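Local coordinates for thioredoxin-like protein (Bacteroides caccae ATCC 43185, PDB 4YOD), which is of unknown function but has a thioredoxin fold and probably acts as a thiol-disulfide oxidoreductase, at residues 199-204 with 278-283; 173-178 with 263-268; 191-196 with 231-236. All coordinates share one frame; numbering follows the deposited sequence.

Contact 1 (199-204 with 278-283); sequences APIISQ and AIEEYL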
loop_
_atom_site.group_PDB
_atom_site.type_symbol
_atom_site.label_atom_id
_atom_site.label_comp_id
_atom_site.label_asym_id
_atom_site.label_seq_id
_atom_site.Cartn_x
_atom_site.Cartn_y
_atom_site.Cartn_z
ATOM N N ALA A 199 -9.460 -0.822 -20.259
ATOM C CA ALA A 199 -8.509 0.295 -20.309
ATOM C C ALA A 199 -7.772 0.255 -21.660
ATOM O O ALA A 199 -7.031 -0.697 -21.912
ATOM C CB ALA A 199 -7.537 0.226 -19.145
ATOM N N PRO A 200 -8.028 1.215 -22.579
ATOM C CA PRO A 200 -7.426 1.129 -23.929
ATOM C C PRO A 200 -5.897 1.135 -23.962
ATOM O O PRO A 200 -5.326 0.436 -24.805
ATOM C CB PRO A 200 -7.988 2.355 -24.652
ATOM C CG PRO A 200 -9.225 2.701 -23.917
ATOM C CD PRO A 200 -8.971 2.354 -22.490
ATOM N N ILE A 201 -5.235 1.889 -23.058
ATOM C CA ILE A 201 -3.768 1.963 -23.023
ATOM C C ILE A 201 -3.126 0.558 -22.786
ATOM O O ILE A 201 -2.071 0.287 -23.365
ATOM C CB ILE A 201 -3.238 3.027 -22.000
ATOM C CG1 ILE A 201 -1.749 3.378 -22.242
ATOM C CG2 ILE A 201 -3.497 2.639 -20.522
ATOM C CD1 ILE A 201 -1.420 3.929 -23.691
ATOM N N ILE A 202 -3.773 -0.325 -21.975
ATOM C CA ILE A 202 -3.294 -1.685 -21.663
ATOM C C ILE A 202 -3.205 -2.514 -22.961
ATOM O O ILE A 202 -2.131 -3.002 -23.306
ATOM C CB ILE A 202 -4.206 -2.384 -20.603
ATOM C CG1 ILE A 202 -4.381 -1.535 -19.305
ATOM C CG2 ILE A 202 -3.740 -3.817 -20.295
ATOM C CD1 ILE A 202 -3.222 -1.398 -18.331
ATOM N N SER A 203 -4.340 -2.629 -23.678
ATOM C CA SER A 203 -4.490 -3.350 -24.946
ATOM C C SER A 203 -3.497 -2.843 -25.999
ATOM O O SER A 203 -2.906 -3.655 -26.711
ATOM C CB SER A 203 -5.920 -3.215 -25.470
ATOM O OG SER A 203 -6.869 -3.208 -24.415
ATOM N N GLN A 204 -3.293 -1.508 -26.065
ATOM C CA GLN A 204 -2.394 -0.845 -27.012
ATOM C C GLN A 204 -0.941 -1.202 -26.748
ATOM O O GLN A 204 -0.256 -1.607 -27.683
ATOM C CB GLN A 204 -2.588 0.683 -26.954
ATOM C CG GLN A 204 -1.681 1.498 -27.881
ATOM C CD GLN A 204 -1.543 2.950 -27.455
ATOM O OE1 GLN A 204 -2.474 3.579 -26.920
ATOM N NE2 GLN A 204 -0.377 3.530 -27.719
ATOM N N ALA A 278 -5.178 3.890 -11.345
ATOM C CA ALA A 278 -3.828 4.404 -11.091
ATOM C C ALA A 278 -2.854 3.889 -12.160
ATOM O O ALA A 278 -2.069 4.665 -12.699
ATOM C CB ALA A 278 -3.353 3.981 -9.695
ATOM N N ILE A 279 -2.932 2.591 -12.485
ATOM C CA ILE A 279 -2.072 1.972 -13.502
ATOM C C ILE A 279 -2.389 2.590 -14.864
ATOM O O ILE A 279 -1.466 2.978 -15.590
ATOM C CB ILE A 279 -2.205 0.431 -13.503
ATOM C CG1 ILE A 279 -1.515 -0.149 -12.240
ATOM C CG2 ILE A 279 -1.573 -0.201 -14.788
ATOM C CD1 ILE A 279 -1.916 -1.516 -11.941
ATOM N N GLU A 280 -3.685 2.692 -15.195
ATOM C CA GLU A 280 -4.132 3.262 -16.468
ATOM C C GLU A 280 -3.641 4.701 -16.610
ATOM O O GLU A 280 -3.108 5.046 -17.654
ATOM C CB GLU A 280 -5.665 3.183 -16.587
ATOM C CG GLU A 280 -6.215 3.629 -17.928
ATOM C CD GLU A 280 -7.728 3.691 -18.040
ATOM O OE1 GLU A 280 -8.423 3.581 -17.002
ATOM O OE2 GLU A 280 -8.220 3.860 -19.178
ATOM N N GLU A 281 -3.786 5.533 -15.558
ATOM C CA GLU A 281 -3.352 6.923 -15.672
ATOM C C GLU A 281 -1.849 7.019 -15.796
ATOM O O GLU A 281 -1.386 7.749 -16.657
ATOM C CB GLU A 281 -3.855 7.771 -14.517
ATOM C CG GLU A 281 -5.339 8.078 -14.604
ATOM C CD GLU A 281 -5.825 9.089 -13.585
ATOM O OE1 GLU A 281 -4.982 9.637 -12.837
ATOM O OE2 GLU A 281 -7.053 9.333 -13.534
ATOM N N TYR A 282 -1.096 6.216 -15.030
ATOM C CA TYR A 282 0.362 6.198 -15.098
ATOM C C TYR A 282 0.843 5.887 -16.514
ATOM O O TYR A 282 1.757 6.541 -17.005
ATOM C CB TYR A 282 0.948 5.150 -14.131
ATOM C CG TYR A 282 2.456 5.211 -14.062
ATOM C CD1 TYR A 282 3.242 4.624 -15.046
ATOM C CD2 TYR A 282 3.099 5.910 -13.047
ATOM C CE1 TYR A 282 4.628 4.728 -15.024
ATOM C CE2 TYR A 282 4.489 6.005 -13.002
ATOM C CZ TYR A 282 5.249 5.415 -13.997
ATOM O OH TYR A 282 6.621 5.518 -13.994
ATOM N N LEU A 283 0.288 4.842 -17.129
ATOM C CA LEU A 283 0.698 4.420 -18.471
ATOM C C LEU A 283 0.298 5.457 -19.518
ATOM O O LEU A 283 1.026 5.643 -20.492
ATOM C CB LEU A 283 0.103 3.052 -18.810
ATOM C CG LEU A 283 0.683 1.864 -18.014
ATOM C CD1 LEU A 283 -0.100 0.621 -18.300
ATOM C CD2 LEU A 283 2.188 1.654 -18.308
HETATM O O HOH W 1 -6.469 4.148 -21.222
#
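With CG trans to the backbone N (chi1 -175°) and an extended chain beyond it, Glu280 stretches from its helix to lay its stem beside Ala199 and its carboxylate near the start of helix 200-207. Within the thioredoxin fold this helix and the C-terminal helix 276-286 flank one another on the same face of the central sheet; the axes of segments 200-204 and 278-283 are inclined at 63° and come within 9.5 Å. Ala199, the N-cap residue, has a side chain small enough to let the carboxylate close in, with CB 3.6 Å from Glu280 CD. Pro200 suits the first helical position, where no backbone donor is needed, and its CD also borders OE2. The next N-H is used: Ile201 N gives its hydrogen to a water at 3.2 Å, which in turn donates to Glu280 OE2 at 2.7 Å. A negative charge beside a helix N-terminus is probably favoured by the helix dipole. Deeper in, the chemistry turns apolar. Ile201 lays CG2 on the Glu280 stem and CG1 against Leu283 CB, 3.9 Å away. The longer arm of beta-branched Ile202 ends in CD1, which meets Ile279 CG2 at 4.1 Å and, like it, touches Leu178 of strand 176-181. The same CD1 meets Leu283 CD1 at 3.7 Å, the two side chains crossing at about a right angle.

Contact 2 (173-178 with 263-268); sequences NADYLL and LNKEKT
Leu177 and Leu263 form an antiparallel hydrogen-bonded pair where strands 176-181 and 259-263 meet, each giving and taking one backbone bond. Leu177 N donates to Leu263 O at 3.0 Å, tilted somewhat from the plane of the Leu263 carbonyl, while Leu263 N donates to Leu177 O at 2.8 Å, lying in the plane of the Leu177 carbonyl. Their side chains run side by side on one face of the central thioredoxin-fold sheet, and Leu177 CD1 also rests on the methylene CE of Lys267.

Just past this pair the chain 263-268 turns back as a type I turn with a G1 bulge: Lys267 N binds Asn264 O, Asn264 N binds Thr268 O, and Lys267 takes the left-handed backbone conformation (phi 72°). Asparagine suits the first position of the turn because its OD1 accepts from Thr268 N at 2.9 Å, as well as weakly from Glu266 N.

Away from the pair, toward Ala174 and Lys265, water bridges the two segments. One water accepts from Ala174 N and donates to Lys265 O at 2.9 Å; a second donates to Ala174 O and to Asn264 O, the latter at 2.7 Å, and accepts from Lys267 NZ. That ammonium also binds Leu172 O, its chain, bent at chi2 and chi4, bringing NZ to the start of segment 173-178. Lys265 CA sends a C-H toward Ala174 O at 3.5 Å, and its CD lies equally near Asp175 OD1, the charged ends remaining apart. The edge of the turn is therefore held to the strand's start by two waters and the Lys267 ammonium in place of further direct strand pairing.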
loop_
_atom_site.group_PDB
_atom_site.type_symbol
_atom_site.label_atom_id
_atom_site.label_comp_id
_atom_site.label_asym_id
_atom_site.label_seq_id
_atom_site.Cartn_x
_atom_site.Cartn_y
_atom_site.Cartn_z
ATOM N N ASN A 173 10.874 -9.675 -20.853
ATOM C CA ASN A 173 11.462 -8.460 -21.394
ATOM C C ASN A 173 10.401 -7.543 -21.968
ATOM O O ASN A 173 9.785 -7.873 -22.989
ATOM C CB ASN A 173 12.500 -8.821 -22.469
ATOM C CG ASN A 173 13.504 -9.846 -21.997
ATOM O OD1 ASN A 173 14.117 -9.704 -20.938
ATOM N ND2 ASN A 173 13.673 -10.918 -22.757
ATOM N N ALA A 174 10.194 -6.389 -21.300
ATOM C CA ALA A 174 9.254 -5.335 -21.709
ATOM C C ALA A 174 9.548 -4.044 -20.955
ATOM O O ALA A 174 10.042 -4.103 -19.825
ATOM C CB ALA A 174 7.813 -5.772 -21.445
ATOM N N ASP A 175 9.185 -2.883 -21.546
ATOM C CA ASP A 175 9.315 -1.566 -20.894
ATOM C C ASP A 175 8.519 -1.525 -19.597
ATOM O O ASP A 175 8.925 -0.857 -18.649
ATOM C CB ASP A 175 8.830 -0.426 -21.819
ATOM C CG ASP A 175 9.763 -0.036 -22.959
ATOM O OD1 ASP A 175 10.864 -0.632 -23.066
ATOM O OD2 ASP A 175 9.408 0.889 -23.724
ATOM N N TYR A 176 7.386 -2.245 -19.559
ATOM C CA TYR A 176 6.523 -2.306 -18.387
ATOM C C TYR A 176 6.025 -3.704 -18.142
ATOM O O TYR A 176 5.751 -4.458 -19.082
ATOM C CB TYR A 176 5.313 -1.356 -18.522
ATOM C CG TYR A 176 5.674 0.111 -18.602
ATOM C CD1 TYR A 176 6.083 0.810 -17.471
ATOM C CD2 TYR A 176 5.553 0.816 -19.796
ATOM C CE1 TYR A 176 6.430 2.160 -17.540
ATOM C CE2 TYR A 176 5.864 2.175 -19.869
ATOM C CZ TYR A 176 6.309 2.840 -18.739
ATOM O OH TYR A 176 6.620 4.175 -18.790
ATOM N N LEU A 177 5.892 -4.044 -16.869
ATOM C CA LEU A 177 5.344 -5.323 -16.445
ATOM C C LEU A 177 4.238 -5.066 -15.454
ATOM O O LEU A 177 4.475 -4.454 -14.407
ATOM C CB LEU A 177 6.408 -6.273 -15.834
ATOM C CG LEU A 177 5.896 -7.720 -15.717
ATOM C CD1 LEU A 177 6.857 -8.709 -16.290
ATOM C CD2 LEU A 177 5.356 -8.045 -14.328
ATOM N N LEU A 178 3.035 -5.541 -15.783
ATOM C CA LEU A 178 1.866 -5.448 -14.924
ATOM C C LEU A 178 1.674 -6.812 -14.277
ATOM O O LEU A 178 1.358 -7.793 -14.953
ATOM C CB LEU A 178 0.626 -5.008 -15.731
ATOM C CG LEU A 178 -0.491 -4.290 -14.974
ATOM C CD1 LEU A 178 -1.564 -3.873 -15.945
ATOM C CD2 LEU A 178 -1.131 -5.173 -13.895
ATOM N N LEU A 263 5.725 -2.542 -12.811
ATOM C CA LEU A 263 7.191 -2.550 -12.765
ATOM C C LEU A 263 7.751 -1.918 -14.034
ATOM O O LEU A 263 7.118 -2.004 -15.076
ATOM C CB LEU A 263 7.763 -3.984 -12.598
ATOM C CG LEU A 263 7.034 -5.007 -11.677
ATOM C CD1 LEU A 263 7.788 -6.354 -11.657
ATOM C CD2 LEU A 263 6.884 -4.479 -10.213
ATOM N N ASN A 264 8.959 -1.319 -13.966
ATOM C CA ASN A 264 9.593 -0.752 -15.163
ATOM C C ASN A 264 10.433 -1.864 -15.866
ATOM O O ASN A 264 10.317 -3.044 -15.499
ATOM C CB ASN A 264 10.424 0.505 -14.830
ATOM C CG ASN A 264 11.708 0.272 -14.062
ATOM O OD1 ASN A 264 12.120 -0.856 -13.777
ATOM N ND2 ASN A 264 12.406 1.345 -13.756
ATOM N N LYS A 265 11.271 -1.476 -16.850
ATOM C CA LYS A 265 12.131 -2.343 -17.674
ATOM C C LYS A 265 13.103 -3.203 -16.824
ATOM O O LYS A 265 13.341 -4.371 -17.159
ATOM C CB LYS A 265 12.933 -1.474 -18.661
ATOM C CG LYS A 265 13.786 -2.263 -19.674
ATOM C CD LYS A 265 13.408 -1.958 -21.122
ATOM C CE LYS A 265 14.174 -2.799 -22.126
ATOM N NZ LYS A 265 13.753 -4.233 -22.117
ATOM N N GLU A 266 13.659 -2.612 -15.750
ATOM C CA GLU A 266 14.622 -3.248 -14.820
ATOM C C GLU A 266 13.910 -3.971 -13.660
ATOM O O GLU A 266 14.584 -4.472 -12.755
ATOM C CB GLU A 266 15.593 -2.199 -14.240
ATOM C CG GLU A 266 16.362 -1.390 -15.270
ATOM C CD GLU A 266 17.248 -0.318 -14.663
ATOM O OE1 GLU A 266 16.736 0.792 -14.393
ATOM O OE2 GLU A 266 18.453 -0.590 -14.450
ATOM N N LYS A 267 12.554 -4.012 -13.687
ATOM C CA LYS A 267 11.682 -4.640 -12.681
ATOM C C LYS A 267 11.645 -3.834 -11.383
ATOM O O LYS A 267 11.235 -4.364 -10.354
ATOM C CB LYS A 267 12.029 -6.136 -12.405
ATOM C CG LYS A 267 12.023 -7.024 -13.667
ATOM C CD LYS A 267 10.634 -7.133 -14.335
ATOM C CE LYS A 267 10.656 -8.023 -15.562
ATOM N NZ LYS A 267 11.477 -7.434 -16.656
ATOM N N THR A 268 12.010 -2.540 -11.439
ATOM C CA THR A 268 11.852 -1.637 -10.294
ATOM C C THR A 268 10.339 -1.395 -10.138
ATOM O O THR A 268 9.669 -1.159 -11.144
ATOM C CB THR A 268 12.625 -0.328 -10.528
ATOM O OG1 THR A 268 14.015 -0.611 -10.572
ATOM C CG2 THR A 268 12.331 0.742 -9.467
HETATM O O HOH W 2 12.448 -5.970 -19.372
HETATM O O HOH W 3 9.824 -5.139 -17.167
#

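Contact 3 (191-196 with 231-236); sequences ETIEGL and EFPKEW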
loop_
_atom_site.group_PDB
_atom_site.type_symbol
_atom_site.label_atom_id
_atom_site.label_comp_id
_atom_site.label_asym_id
_atom_site.label_seq_id
_atom_site.Cartn_x
_atom_site.Cartn_y
_atom_site.Cartn_z
ATOM N N GLU A 191 -13.868 -8.372 -11.443
ATOM C CA GLU A 191 -14.031 -6.921 -11.566
ATOM C C GLU A 191 -12.710 -6.278 -12.067
ATOM O O GLU A 191 -12.736 -5.426 -12.961
ATOM C CB GLU A 191 -14.434 -6.355 -10.194
ATOM C CG GLU A 191 -15.074 -4.981 -10.215
ATOM C CD GLU A 191 -15.669 -4.588 -8.876
ATOM O OE1 GLU A 191 -14.891 -4.255 -7.951
ATOM O OE2 GLU A 191 -16.914 -4.637 -8.745
ATOM N N THR A 192 -11.567 -6.737 -11.521
ATOM C CA THR A 192 -10.227 -6.278 -11.885
ATOM C C THR A 192 -9.872 -6.723 -13.323
ATOM O O THR A 192 -9.321 -5.908 -14.062
ATOM C CB THR A 192 -9.200 -6.743 -10.838
ATOM O OG1 THR A 192 -9.507 -6.086 -9.610
ATOM C CG2 THR A 192 -7.764 -6.410 -11.224
ATOM N N ILE A 193 -10.190 -7.979 -13.720
ATOM C CA ILE A 193 -9.957 -8.468 -15.092
ATOM C C ILE A 193 -10.692 -7.540 -16.089
ATOM O O ILE A 193 -10.080 -7.093 -17.064
ATOM C CB ILE A 193 -10.353 -9.969 -15.293
ATOM C CG1 ILE A 193 -9.375 -10.922 -14.557
ATOM C CG2 ILE A 193 -10.416 -10.338 -16.783
ATOM C CD1 ILE A 193 -9.932 -12.303 -14.200
ATOM N N GLU A 194 -11.975 -7.218 -15.798
ATOM C CA GLU A 194 -12.837 -6.356 -16.615
ATOM C C GLU A 194 -12.291 -4.923 -16.693
ATOM O O GLU A 194 -12.277 -4.338 -17.777
ATOM C CB GLU A 194 -14.277 -6.365 -16.070
ATOM C CG GLU A 194 -15.354 -6.404 -17.146
ATOM C CD GLU A 194 -15.191 -7.439 -18.248
ATOM O OE1 GLU A 194 -15.039 -8.642 -17.931
ATOM O OE2 GLU A 194 -15.220 -7.040 -19.435
ATOM N N GLY A 195 -11.809 -4.405 -15.567
ATOM C CA GLY A 195 -11.210 -3.075 -15.482
ATOM C C GLY A 195 -9.941 -2.939 -16.310
ATOM O O GLY A 195 -9.731 -1.906 -16.949
ATOM N N LEU A 196 -9.101 -3.994 -16.335
ATOM C CA LEU A 196 -7.887 -4.034 -17.144
ATOM C C LEU A 196 -8.216 -4.166 -18.637
ATOM O O LEU A 196 -7.569 -3.508 -19.455
ATOM C CB LEU A 196 -6.944 -5.167 -16.691
ATOM C CG LEU A 196 -6.236 -4.930 -15.347
ATOM C CD1 LEU A 196 -5.559 -6.186 -14.866
ATOM C CD2 LEU A 196 -5.249 -3.763 -15.421
ATOM N N GLU A 231 -11.384 -16.966 -18.255
ATOM C CA GLU A 231 -11.685 -15.570 -17.905
ATOM C C GLU A 231 -10.523 -14.611 -18.240
ATOM O O GLU A 231 -10.769 -13.449 -18.575
ATOM C CB GLU A 231 -12.033 -15.447 -16.414
ATOM C CG GLU A 231 -13.489 -15.760 -16.104
ATOM C CD GLU A 231 -13.966 -15.386 -14.710
ATOM O OE1 GLU A 231 -13.537 -14.330 -14.189
ATOM O OE2 GLU A 231 -14.809 -16.130 -14.158
ATOM N N PHE A 232 -9.270 -15.092 -18.136
ATOM C CA PHE A 232 -8.074 -14.297 -18.431
ATOM C C PHE A 232 -7.833 -14.208 -19.932
ATOM O O PHE A 232 -7.873 -15.245 -20.597
ATOM C CB PHE A 232 -6.827 -14.900 -17.756
ATOM C CG PHE A 232 -6.823 -14.812 -16.252
ATOM C CD1 PHE A 232 -6.288 -13.703 -15.606
ATOM C CD2 PHE A 232 -7.368 -15.829 -15.477
ATOM C CE1 PHE A 232 -6.298 -13.613 -14.214
ATOM C CE2 PHE A 232 -7.366 -15.743 -14.082
ATOM C CZ PHE A 232 -6.837 -14.634 -13.461
ATOM N N PRO A 233 -7.532 -13.008 -20.489
ATOM C CA PRO A 233 -7.248 -12.922 -21.935
ATOM C C PRO A 233 -6.012 -13.736 -22.318
ATOM O O PRO A 233 -5.077 -13.836 -21.524
ATOM C CB PRO A 233 -7.003 -11.422 -22.155
ATOM C CG PRO A 233 -7.671 -10.751 -21.003
ATOM C CD PRO A 233 -7.457 -11.681 -19.855
ATOM N N LYS A 234 -6.020 -14.334 -23.524
ATOM C CA LYS A 234 -4.918 -15.151 -24.049
ATOM C C LYS A 234 -3.652 -14.315 -24.269
ATOM O O LYS A 234 -2.550 -14.863 -24.300
ATOM C CB LYS A 234 -5.332 -15.837 -25.367
ATOM C CG LYS A 234 -6.217 -17.055 -25.157
ATOM C CD LYS A 234 -6.491 -17.785 -26.461
ATOM C CE LYS A 234 -7.398 -18.973 -26.261
ATOM N NZ LYS A 234 -7.760 -19.618 -27.553
ATOM N N GLU A 235 -3.823 -12.988 -24.409
ATOM C CA GLU A 235 -2.766 -11.993 -24.617
ATOM C C GLU A 235 -1.906 -11.807 -23.356
ATOM O O GLU A 235 -0.805 -11.266 -23.445
ATOM C CB GLU A 235 -3.371 -10.649 -25.067
ATOM C CG GLU A 235 -4.057 -10.708 -26.432
ATOM C CD GLU A 235 -5.427 -11.366 -26.520
ATOM O OE1 GLU A 235 -6.168 -11.362 -25.509
ATOM O OE2 GLU A 235 -5.769 -11.874 -27.614
ATOM N N TRP A 236 -2.391 -12.270 -22.190
ATOM C CA TRP A 236 -1.624 -12.193 -20.945
ATOM C C TRP A 236 -0.901 -13.498 -20.701
ATOM O O TRP A 236 -1.286 -14.530 -21.253
ATOM C CB TRP A 236 -2.519 -11.892 -19.724
ATOM C CG TRP A 236 -3.377 -10.660 -19.766
ATOM C CD1 TRP A 236 -3.458 -9.730 -20.763
ATOM C CD2 TRP A 236 -4.341 -10.279 -18.784
ATOM N NE1 TRP A 236 -4.391 -8.777 -20.445
ATOM C CE2 TRP A 236 -4.949 -9.085 -19.234
ATOM C CE3 TRP A 236 -4.716 -10.804 -17.532
ATOM C CZ2 TRP A 236 -5.943 -8.430 -18.502
ATOM C CZ3 TRP A 236 -5.686 -10.144 -16.797
ATOM C CH2 TRP A 236 -6.291 -8.973 -17.282
#
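Ile193 sets its CD1 methyl over one face of the Phe232 ring, 4.0 Å from the centroid and only 16° off the ring normal, a CH-pi contact displaced toward the rim of CE1 and CZ. Its CG1 stands anti to the carbonyl carbon (chi1 -71°), and the near-extended chi2 of 156° carries CD1 out over the ring, while the other branch, CG2, packs 3.6 Å from Glu231 O and approaches Pro233 and the tip of Trp236. Branching at CB thus allows one residue to serve both the ring and the backbone before it.

One helical turn on, Leu196 continues the surface: its CB and CD1 close on the far end of the indole, CD1 coming to 3.8 Å from Trp236 CH2. The indole is itself braced from within its own loop, since Pro233 CD lies 3.5 Å above the plane over the ring centre, and its CE3 sits in plane at the edge of Phe232. A type I turn from Pro233 to Trp236, with Trp236 N bound to Pro233 O at 3.2 Å, brings proline and indole together.

This joins helix 187-197, whose start carries the CxxC pattern (Cys186, Cys189) that probably corresponds to the thioredoxin redox motif, to the loop leading into edge strand 237-240. Phe180 of the central strand touches both Ile193 and Trp236, so the layer continues into the core. With an alanine here in place of Ile193, the Phe232 face would probably lose the methyl that covers it and a gap would open beside Glu231 O.

The cross-contact rests on dispersion and shape, with aliphatic branches fitted to aromatic surfaces; its hold therefore depends on close complementarity and the exclusion of water more than on directional bonds.

Contacts 1 and 3 are largely buried packing, whereas contact 2 is only partly buried and lies where the sheet ends in a turn. Strand 176-181 ties them together: Leu178 of contact 2's strand touches Ile202 and Ile279 of contact 1 and Leu196 of contact 3, while Tyr176 packs on Leu283. Contacts 1 and 3 use consecutive helices, 187-197 and 200-207, but pack them against different partners, the C-terminal helix and an aromatic loop. Their chemistry follows position: backbone pairing and water bridges at the end of two inner strands in contact 2, aliphatic packing with one carboxylate bridged by water to a helix N-H in contact 1, and aliphatic-on-aromatic contact in contact 3.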